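Methionine gamma-lyase (PDB 1PFF) belongs to the Cys/Met metabolism family of PLP-dependent enzymes, of the aminotransferase-like fold, and assembles from four copies of its chain. Local coordinates at residues Glu55-Leu58 against Arg59-Gly62; Pro73-Ile76 against Glu77-Leu80; Ala290-Lys294 against Glu295-Ala299. One frame throughout, in Å; residues are numbered along the deposited sequence.

Contact 1 (Glu55-Leu58 against Arg59-Gly62); sequences EHQL and RKFG. With EDO (1,2-ethanediol), chain O.
Gln57 O, near the C-terminal end of a helix, is gripped by two successive backbone amides: Lys60 N at 3.3 Å and Phe61 N at 3.4 Å, both weak bonds. Lys60 N also reaches back one residue further, to His56 O at 3.2 Å, and Phe61 N is shared weakly with Leu58 O, so the last turn is held by divided rather than single bonds. Lys60 and Gln57 run side by side in the same direction; Lys60 CG stands between its own N and carbonyl carbon (chi1 76°), which puts the extended chain alongside Gln57, and NZ makes a weak bond to Gln57 OE1 at 3.0 Å. The stronger partner of NZ is Trp31 O of the second subunit, and Gln57 NE2 bonds to Gln171 of that same subunit, so both polar ends face the interface. On another side of the helix the extended Arg59 chain passes Glu55 O, with CD at 3.1 Å, and brings NH1 to 3.5 Å from Glu55 CG. The carboxylate and guanidinium planes stand 86° apart, and Glu55 OE2 stays 4.7 Å from Arg59 NH1, too far for a salt bridge, though the opposite charges would probably attract. Arg59 NE instead donates to 1,2-ethanediol O2 at 2.8 Å, at the guanidinium edge, while NH2 bonds to Val65 O. Gly62, with positive phi, is the C-prime residue of a Schellman motif closing helix 48-60, the helix of a beta-alpha-beta unit between strands 39-43 and 64-68.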
loop_
_atom_site.group_PDB
_atom_site.type_symbol
_atom_site.label_atom_id
_atom_site.label_comp_id
_atom_site.label_asym_id
_atom_site.label_seq_id
_atom_site.Cartn_x
_atom_site.Cartn_y
_atom_site.Cartn_z
ATOM N N GLU A 55 29.572 -12.581 -17.175
ATOM C CA GLU A 55 30.877 -13.239 -17.016
ATOM C C GLU A 55 30.758 -14.655 -16.475
ATOM O O GLU A 55 31.445 -15.552 -16.944
ATOM C CB GLU A 55 31.818 -12.428 -16.118
ATOM C CG GLU A 55 33.277 -12.883 -16.179
ATOM C CD GLU A 55 34.153 -12.272 -15.096
ATOM O OE1 GLU A 55 33.684 -11.380 -14.360
ATOM O OE2 GLU A 55 35.328 -12.691 -14.969
ATOM N N HIS A 56 29.891 -14.852 -15.488
ATOM C CA HIS A 56 29.818 -16.142 -14.811
ATOM C C HIS A 56 28.610 -16.969 -15.259
ATOM O O HIS A 56 28.766 -18.140 -15.599
ATOM C CB HIS A 56 29.823 -15.972 -13.285
ATOM C CG HIS A 56 30.965 -15.150 -12.762
ATOM N ND1 HIS A 56 32.283 -15.548 -12.866
ATOM C CD2 HIS A 56 30.982 -13.959 -12.115
ATOM C CE1 HIS A 56 33.062 -14.631 -12.317
ATOM N NE2 HIS A 56 32.298 -13.657 -11.853
ATOM N N GLN A 57 27.423 -16.361 -15.273
ATOM C CA GLN A 57 26.178 -17.108 -15.474
ATOM C C GLN A 57 25.899 -17.541 -16.923
ATOM O O GLN A 57 25.644 -18.724 -17.187
ATOM C CB GLN A 57 24.986 -16.356 -14.873
ATOM C CG GLN A 57 25.200 -15.921 -13.414
ATOM C CD GLN A 57 25.440 -17.093 -12.455
ATOM O OE1 GLN A 57 25.141 -18.245 -12.775
ATOM N NE2 GLN A 57 25.965 -16.789 -11.270
ATOM N N LEU A 58 25.946 -16.599 -17.856
ATOM C CA LEU A 58 25.770 -16.939 -19.261
ATOM C C LEU A 58 26.805 -17.990 -19.696
ATOM O O LEU A 58 26.459 -18.993 -20.326
ATOM C CB LEU A 58 25.826 -15.686 -20.146
ATOM C CG LEU A 58 24.685 -14.666 -20.017
ATOM C CD1 LEU A 58 24.855 -13.558 -21.047
ATOM C CD2 LEU A 58 23.310 -15.309 -20.160
ATOM N N ARG A 59 28.063 -17.762 -19.330
ATOM C CA ARG A 59 29.167 -18.642 -19.717
ATOM C C ARG A 59 29.032 -20.079 -19.219
ATOM O O ARG A 59 29.433 -21.002 -19.924
ATOM C CB ARG A 59 30.513 -18.069 -19.258
ATOM C CG ARG A 59 31.021 -16.906 -20.107
ATOM C CD ARG A 59 32.437 -16.476 -19.748
ATOM N NE ARG A 59 32.981 -15.522 -20.707
ATOM C CZ ARG A 59 33.857 -14.570 -20.406
ATOM N NH1 ARG A 59 34.309 -14.431 -19.162
ATOM N NH2 ARG A 59 34.295 -13.761 -21.356
ATOM N N LYS A 60 28.478 -20.274 -18.019
ATOM C CA LYS A 60 28.327 -21.629 -17.482
ATOM C C LYS A 60 27.184 -22.388 -18.160
ATOM O O LYS A 60 27.116 -23.614 -18.061
ATOM C CB LYS A 60 28.177 -21.633 -15.948
ATOM C CG LYS A 60 26.804 -21.206 -15.452
ATOM C CD LYS A 60 26.659 -21.329 -13.927
ATOM C CE LYS A 60 25.188 -21.254 -13.577
ATOM N NZ LYS A 60 24.906 -21.210 -12.135
ATOM N N PHE A 61 26.295 -21.654 -18.833
ATOM C CA PHE A 61 25.244 -22.257 -19.661
ATOM C C PHE A 61 25.567 -22.238 -21.166
ATOM O O PHE A 61 24.661 -22.213 -22.004
ATOM C CB PHE A 61 23.885 -21.606 -19.372
ATOM C CG PHE A 61 23.323 -21.977 -18.032
ATOM C CD1 PHE A 61 22.954 -23.295 -17.757
ATOM C CD2 PHE A 61 23.211 -21.029 -17.028
ATOM C CE1 PHE A 61 22.464 -23.650 -16.495
ATOM C CE2 PHE A 61 22.699 -21.373 -15.772
ATOM C CZ PHE A 61 22.338 -22.686 -15.505
ATOM N N GLY A 62 26.859 -22.225 -21.497
ATOM C CA GLY A 62 27.310 -22.415 -22.872
ATOM C C GLY A 62 27.202 -21.238 -23.831
ATOM O O GLY A 62 27.287 -21.428 -25.051
HETATM C C1 EDO O . 35.122 -17.085 -24.442
HETATM O O1 EDO O . 35.018 -16.033 -25.396
HETATM C C2 EDO O . 33.739 -17.657 -24.120
HETATM O O2 EDO O . 33.072 -16.821 -23.193
#

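Contact 2 (Pro73-Ile76 against Glu77-Leu80); sequences PGNI and EKHL
Asn75 and His79 lie side by side and point the same way, one turn apart, with the amide and imidazole planes 64° from each other. OD1 of Asn75 lies beside the CD2-NE2 bond of His79, 3.2 Å from each of the two ring atoms. Lys78 approaches the same oxygen obliquely: its chain bends at chi2 and at chi3 (-69°), which folds NZ back to donate to Asn75 OD1 at 3.2 Å from above the carbonyl plane, 44° out of it. The other end of the amide, ND2, is held by Asp69 O, which fixes the rotation of the group. Glu77 takes a different direction. Its CG, set between the backbone N and carbonyl carbon, lies 3.2 Å from Gly74 O, and the extended chain carries the carboxylate past the glycine. A water bridges the two, donating to Gly74 O at 2.9 Å and to Glu77 OE2 at 3.2 Å, while OE1 forms a salt bridge with Lys111. Gly74 O also receives Lys78 N at 3.0 Å, the bond of the first turn of the short helix 75-78, and His79 N donates to Ile76 O at 3.0 Å. Two bonds, one from an amide and one from water, therefore satisfy Gly74 O, while the ammonium of Lys78 would probably polarise the Asn75 amide and make ND2 a better donor to Asp69 O.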
loop_
_atom_site.group_PDB
_atom_site.type_symbol
_atom_site.label_atom_id
_atom_site.label_comp_id
_atom_site.label_asym_id
_atom_site.label_seq_id
_atom_site.Cartn_x
_atom_site.Cartn_y
_atom_site.Cartn_z
ATOM N N PRO A 73 36.126 2.840 -32.137
ATOM C CA PRO A 73 35.431 2.710 -33.425
ATOM C C PRO A 73 35.722 1.355 -34.087
ATOM O O PRO A 73 36.860 0.899 -34.058
ATOM C CB PRO A 73 35.997 3.866 -34.244
ATOM C CG PRO A 73 36.422 4.884 -33.188
ATOM C CD PRO A 73 36.981 4.043 -32.088
ATOM N N GLY A 74 34.691 0.708 -34.621
ATOM C CA GLY A 74 34.845 -0.574 -35.312
ATOM C C GLY A 74 34.908 -1.804 -34.422
ATOM O O GLY A 74 34.898 -2.936 -34.915
ATOM N N ASN A 75 34.957 -1.600 -33.106
ATOM C CA ASN A 75 35.161 -2.716 -32.180
ATOM C C ASN A 75 34.021 -3.733 -32.129
ATOM O O ASN A 75 34.266 -4.931 -31.972
ATOM C CB ASN A 75 35.504 -2.225 -30.769
ATOM C CG ASN A 75 36.519 -3.119 -30.072
ATOM O OD1 ASN A 75 37.028 -4.075 -30.660
ATOM N ND2 ASN A 75 36.805 -2.824 -28.815
ATOM N N ILE A 76 32.784 -3.258 -32.271
ATOM C CA ILE A 76 31.625 -4.144 -32.299
ATOM C C ILE A 76 31.633 -5.013 -33.556
ATOM O O ILE A 76 31.522 -6.232 -33.455
ATOM C CB ILE A 76 30.295 -3.340 -32.181
ATOM C CG1 ILE A 76 30.183 -2.698 -30.794
ATOM C CG2 ILE A 76 29.070 -4.238 -32.445
ATOM C CD1 ILE A 76 29.179 -1.561 -30.735
ATOM N N GLU A 77 31.777 -4.395 -34.729
ATOM C CA GLU A 77 31.688 -5.157 -35.982
ATOM C C GLU A 77 32.831 -6.160 -36.061
ATOM O O GLU A 77 32.665 -7.266 -36.569
ATOM C CB GLU A 77 31.625 -4.247 -37.218
ATOM C CG GLU A 77 32.776 -3.260 -37.352
ATOM C CD GLU A 77 32.525 -2.180 -38.397
ATOM O OE1 GLU A 77 31.362 -1.930 -38.778
ATOM O OE2 GLU A 77 33.504 -1.562 -38.829
ATOM N N LYS A 78 33.979 -5.761 -35.520
ATOM C CA LYS A 78 35.165 -6.606 -35.440
ATOM C C LYS A 78 34.920 -7.898 -34.662
ATOM O O LYS A 78 35.525 -8.920 -34.969
ATOM C CB LYS A 78 36.327 -5.832 -34.807
ATOM C CG LYS A 78 37.689 -6.478 -35.002
ATOM C CD LYS A 78 38.601 -6.287 -33.800
ATOM C CE LYS A 78 39.016 -4.835 -33.662
ATOM N NZ LYS A 78 39.700 -4.583 -32.369
ATOM N N HIS A 79 34.034 -7.857 -33.665
ATOM C CA HIS A 79 33.814 -9.012 -32.791
ATOM C C HIS A 79 32.622 -9.887 -33.170
ATOM O O HIS A 79 32.284 -10.816 -32.441
ATOM C CB HIS A 79 33.713 -8.565 -31.325
ATOM C CG HIS A 79 35.035 -8.200 -30.728
ATOM N ND1 HIS A 79 35.821 -9.109 -30.050
ATOM C CD2 HIS A 79 35.723 -7.033 -30.732
ATOM C CE1 HIS A 79 36.929 -8.511 -29.649
ATOM N NE2 HIS A 79 36.895 -7.252 -30.050
ATOM N N LEU A 80 32.003 -9.593 -34.310
ATOM C CA LEU A 80 30.843 -10.346 -34.781
ATOM C C LEU A 80 31.262 -11.750 -35.191
ATOM O O LEU A 80 32.300 -11.925 -35.827
ATOM C CB LEU A 80 30.162 -9.627 -35.955
ATOM C CG LEU A 80 29.487 -8.280 -35.670
ATOM C CD1 LEU A 80 29.023 -7.629 -36.963
ATOM C CD2 LEU A 80 28.321 -8.379 -34.658
HETATM O O HOH W 1 36.084 -2.885 -37.546
#

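Contact 3 (Ala290-Lys294 against Glu295-Ala299); sequences AGVPK and EEREA
Lys294 sends its side chain across those of Arg297 and Glu298, one turn further on. CB lies over one face of the Arg297 guanidinium, 3.7 Å from NH2. CG, anti to the Lys294 N (chi1 -169°), meets both neighbours, 3.5 Å from Arg297 NH2 and 3.4 Å from Glu298 OE2. From there the chain runs extended past Glu298, CD 3.8 Å and CE 3.1 Å from OE2. At CE it bends (chi4 -82°), turning NZ onto Glu298 OE2 in a 2.6 Å salt bridge that uses the syn lone pair of the oxygen. A water closes the ring, accepting from NZ and donating to Glu298 OE1. This is an i to i+4 pair on the first turn of helix 294-299, whose N-cap position is Pro293: Pro293 O takes Arg297 N at 3.1 Å and, weakly, Glu296 N, and Lys294 O takes Glu298 N at 3.0 Å. Arg297, bent at chi3, turns its guanidinium back over Lys294 CA and pairs through NH2 with Asp304 in a salt bridge. Its aliphatic part crosses Val292 obliquely, CG against Val292 CB, while Pro293 CB lies alongside Glu296 CG.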
loop_
_atom_site.group_PDB
_atom_site.type_symbol
_atom_site.label_atom_id
_atom_site.label_comp_id
_atom_site.label_asym_id
_atom_site.label_seq_id
_atom_site.Cartn_x
_atom_site.Cartn_y
_atom_site.Cartn_z
ATOM N N ALA A 290 34.765 -3.052 -2.096
ATOM C CA ALA A 290 35.794 -3.404 -1.118
ATOM C C ALA A 290 36.179 -4.892 -1.138
ATOM O O ALA A 290 37.320 -5.243 -0.837
ATOM C CB ALA A 290 35.363 -2.974 0.284
ATOM N N GLY A 291 35.228 -5.752 -1.509
ATOM C CA GLY A 291 35.452 -7.192 -1.568
ATOM C C GLY A 291 36.143 -7.693 -2.829
ATOM O O GLY A 291 36.584 -8.848 -2.885
ATOM N N VAL A 292 36.240 -6.833 -3.838
ATOM C CA VAL A 292 36.887 -7.183 -5.098
ATOM C C VAL A 292 38.384 -6.893 -4.989
ATOM O O VAL A 292 38.762 -5.795 -4.567
ATOM C CB VAL A 292 36.276 -6.402 -6.301
ATOM C CG1 VAL A 292 36.799 -6.937 -7.630
ATOM C CG2 VAL A 292 34.751 -6.456 -6.271
ATOM N N PRO A 293 39.232 -7.863 -5.355
ATOM C CA PRO A 293 40.687 -7.663 -5.326
ATOM C C PRO A 293 41.079 -6.377 -6.056
ATOM O O PRO A 293 40.586 -6.134 -7.162
ATOM C CB PRO A 293 41.229 -8.889 -6.072
ATOM C CG PRO A 293 40.197 -9.945 -5.859
ATOM C CD PRO A 293 38.873 -9.219 -5.818
ATOM N N LYS A 294 41.947 -5.578 -5.434
ATOM C CA LYS A 294 42.332 -4.253 -5.943
ATOM C C LYS A 294 42.675 -4.238 -7.438
ATOM O O LYS A 294 42.144 -3.421 -8.193
ATOM C CB LYS A 294 43.500 -3.679 -5.121
ATOM C CG LYS A 294 43.808 -2.208 -5.396
ATOM C CD LYS A 294 44.878 -1.670 -4.447
ATOM C CE LYS A 294 45.372 -0.291 -4.878
ATOM N NZ LYS A 294 46.419 -0.362 -5.948
ATOM N N GLU A 295 43.552 -5.150 -7.848
ATOM C CA GLU A 295 44.025 -5.225 -9.230
ATOM C C GLU A 295 42.899 -5.515 -10.221
ATOM O O GLU A 295 42.957 -5.088 -11.381
ATOM C CB GLU A 295 45.130 -6.277 -9.369
ATOM C CG GLU A 295 46.291 -6.097 -8.405
ATOM C CD GLU A 295 47.459 -7.011 -8.725
ATOM O OE1 GLU A 295 47.240 -8.231 -8.892
ATOM O OE2 GLU A 295 48.597 -6.508 -8.813
ATOM N N GLU A 296 41.880 -6.233 -9.752
ATOM C CA GLU A 296 40.706 -6.549 -10.563
ATOM C C GLU A 296 39.789 -5.341 -10.730
ATOM O O GLU A 296 39.213 -5.141 -11.798
ATOM C CB GLU A 296 39.931 -7.712 -9.952
ATOM C CG GLU A 296 40.727 -9.004 -9.876
ATOM C CD GLU A 296 39.870 -10.231 -10.102
ATOM O OE1 GLU A 296 38.628 -10.126 -9.987
ATOM O OE2 GLU A 296 40.444 -11.299 -10.396
ATOM N N ARG A 297 39.646 -4.548 -9.669
ATOM C CA ARG A 297 38.920 -3.281 -9.748
ATOM C C ARG A 297 39.581 -2.386 -10.796
ATOM O O ARG A 297 38.902 -1.789 -11.636
ATOM C CB ARG A 297 38.917 -2.563 -8.391
ATOM C CG ARG A 297 38.187 -3.292 -7.271
ATOM C CD ARG A 297 37.932 -2.446 -6.033
ATOM N NE ARG A 297 39.146 -1.820 -5.498
ATOM C CZ ARG A 297 39.678 -2.095 -4.308
ATOM N NH1 ARG A 297 39.124 -3.010 -3.516
ATOM N NH2 ARG A 297 40.770 -1.461 -3.909
ATOM N N GLU A 298 40.909 -2.323 -10.737
ATOM C CA GLU A 298 41.724 -1.456 -11.586
ATOM C C GLU A 298 41.752 -1.883 -13.054
ATOM O O GLU A 298 41.693 -1.039 -13.958
ATOM C CB GLU A 298 43.148 -1.370 -11.019
ATOM C CG GLU A 298 43.206 -0.652 -9.678
ATOM C CD GLU A 298 44.480 -0.903 -8.895
ATOM O OE1 GLU A 298 45.225 -1.864 -9.206
ATOM O OE2 GLU A 298 44.743 -0.120 -7.958
ATOM N N ALA A 299 41.843 -3.191 -13.292
ATOM C CA ALA A 299 41.766 -3.728 -14.647
ATOM C C ALA A 299 40.434 -3.339 -15.301
ATOM O O ALA A 299 40.382 -3.073 -16.507
ATOM C CB ALA A 299 41.955 -5.243 -14.636
HETATM O O HOH W 2 47.259 -2.437 -7.521
#

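The three contacts follow one another along the chain. Contact 1 ends helix 48-60, whose chain goes on into strand 64-68, an outermost strand of the seven-stranded sheet; contact 2 forms the short helix 75-78 beyond that strand, before strand 84-90 of the same sheet. Their centres are 22 Å apart, their nearest atoms about 10 Å. Contact 3 comes over 200 residues later, at the loop leading into helix 294-299 and its first turn, in the chain connection from strand 280-282 to strand 306-310 of the five-stranded sheet, its centre 21 Å from contact 1 and 27 Å from contact 2. Contact 1 alone meets another subunit, so the end of helix 48-60 takes part in the subunit interface.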